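Local coordinates for SusD-like carbohydrate binding protein BF1063 (Bacteroides fragilis NCTC 9343, PDB 3I4G) that probably binds carbohydrate at the outer membrane as a member of the SusD family, at residues 407-410 / 411-415. Numbering follows the deposited sequence.
Sequences QGIL and DETIN
Asp411 OD1 accepts from two side-chain amides, that of Gln407 a turn earlier in helix 407-412 and that of Asn415 at the start of helix 414-418. Gln407 NE2 donates to Asp411 OD1 at 2.9 Å, coming from above the carboxylate plane, the chain of Gln407 bending back at chi2 (62°) to bring its amide round. Asn415 ND2, also 2.9 Å from Asp411 OD1, arrives nearly end-on to the C-O bond. The two amides are almost coplanar, and both are held further by the backbone of Val428, which bonds to Gln407 NE2 and Asn415 OD1.

Among the backbone bonds, Asp411 N to Gln407 O (2.8 Å) and Glu412 N to Gly408 O continue helix 407-412. Through the single non-helical residue Thr413, its N-cap, helix 414-418 takes over, a junction lying against helices 387-400 and 433-447 in the part of the chain matching the SusD family. Here Leu410 O accepts Thr413 N and Asn415 N from opposite faces of its carbonyl plane, the latter at 3.0 Å. Thr413 turns its hydroxyl back, with chi1 at 58°, and OG1 donates to Ile409 O at 2.8 Å.

Apolar contact joins Leu410 CD2 to Ile414 CG2 at 3.9 Å, the two side chains lying alongside each other and both packing against helix 433-447.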
loop_
_atom_site.group_PDB
_atom_site.type_symbol
_atom_site.label_atom_id
_atom_site.label_comp_id
_atom_site.label_asym_id
_atom_site.label_seq_id
_atom_site.Cartn_x
_atom_site.Cartn_y
_atom_site.Cartn_z
ATOM N N GLN A 407 -20.384 19.299 -10.350
ATOM C CA GLN A 407 -19.775 18.585 -11.455
ATOM C C GLN A 407 -18.333 19.071 -11.658
ATOM O O GLN A 407 -17.477 18.278 -12.020
ATOM C CB GLN A 407 -20.586 18.735 -12.742
ATOM C CG GLN A 407 -20.129 17.852 -13.877
ATOM C CD GLN A 407 -20.268 16.379 -13.525
ATOM O OE1 GLN A 407 -21.322 15.962 -13.043
ATOM N NE2 GLN A 407 -19.229 15.590 -13.774
ATOM N N GLY A 408 -18.043 20.347 -11.422
ATOM C CA GLY A 408 -16.684 20.852 -11.525
ATOM C C GLY A 408 -15.739 20.139 -10.574
ATOM O O GLY A 408 -14.597 19.807 -10.933
ATOM N N ILE A 409 -16.180 19.939 -9.340
ATOM C CA ILE A 409 -15.364 19.205 -8.350
ATOM C C ILE A 409 -15.169 17.758 -8.785
ATOM O O ILE A 409 -14.071 17.225 -8.685
ATOM C CB ILE A 409 -15.985 19.288 -6.948
ATOM C CG1 ILE A 409 -15.843 20.704 -6.417
ATOM C CG2 ILE A 409 -15.332 18.292 -5.961
ATOM C CD1 ILE A 409 -16.705 21.002 -5.172
ATOM N N LEU A 410 -16.224 17.118 -9.280
ATOM C CA LEU A 410 -16.086 15.753 -9.775
ATOM C C LEU A 410 -15.081 15.721 -10.919
ATOM O O LEU A 410 -14.247 14.827 -10.995
ATOM C CB LEU A 410 -17.436 15.180 -10.233
ATOM C CG LEU A 410 -18.520 15.001 -9.183
ATOM C CD1 LEU A 410 -19.838 14.615 -9.829
ATOM C CD2 LEU A 410 -18.108 13.945 -8.131
ATOM N N ASP A 411 -15.161 16.684 -11.830
ATOM C CA ASP A 411 -14.280 16.703 -12.991
ATOM C C ASP A 411 -12.813 16.897 -12.628
ATOM O O ASP A 411 -11.944 16.325 -13.284
ATOM C CB ASP A 411 -14.756 17.761 -13.986
ATOM C CG ASP A 411 -16.047 17.361 -14.664
ATOM O OD1 ASP A 411 -16.460 16.161 -14.547
ATOM O OD2 ASP A 411 -16.646 18.236 -15.331
ATOM N N GLU A 412 -12.537 17.636 -11.560
ATOM C CA GLU A 412 -11.145 17.859 -11.144
ATOM C C GLU A 412 -10.601 16.700 -10.287
ATOM O O GLU A 412 -9.408 16.641 -10.026
ATOM C CB GLU A 412 -10.983 19.206 -10.413
ATOM C CG GLU A 412 -11.540 19.246 -9.052
ATOM C CD GLU A 412 -11.363 20.606 -8.326
ATOM O OE1 GLU A 412 -10.459 21.385 -8.694
ATOM O OE2 GLU A 412 -12.137 20.845 -7.378
ATOM N N THR A 413 -11.463 15.808 -9.814
ATOM C CA THR A 413 -11.048 14.755 -8.904
ATOM C C THR A 413 -11.270 13.375 -9.510
ATOM O O THR A 413 -10.427 12.864 -10.240
ATOM C CB THR A 413 -11.744 14.877 -7.517
ATOM O OG1 THR A 413 -13.185 14.839 -7.642
ATOM C CG2 THR A 413 -11.338 16.167 -6.788
ATOM N N ILE A 414 -12.397 12.758 -9.205
ATOM C CA ILE A 414 -12.675 11.407 -9.657
ATOM C C ILE A 414 -12.637 11.252 -11.180
ATOM O O ILE A 414 -12.140 10.237 -11.684
ATOM C CB ILE A 414 -14.019 10.909 -9.067
ATOM C CG1 ILE A 414 -14.230 9.436 -9.382
ATOM C CG2 ILE A 414 -15.201 11.778 -9.535
ATOM C CD1 ILE A 414 -15.210 8.757 -8.380
ATOM N N ASN A 415 -13.119 12.250 -11.906
ATOM C CA ASN A 415 -13.131 12.141 -13.368
ATOM C C ASN A 415 -11.754 12.416 -13.987
ATOM O O ASN A 415 -11.480 11.998 -15.114
ATOM C CB ASN A 415 -14.229 13.008 -13.959
ATOM C CG ASN A 415 -15.568 12.549 -13.540
ATOM O OD1 ASN A 415 -15.728 11.385 -13.206
ATOM N ND2 ASN A 415 -16.539 13.448 -13.552
#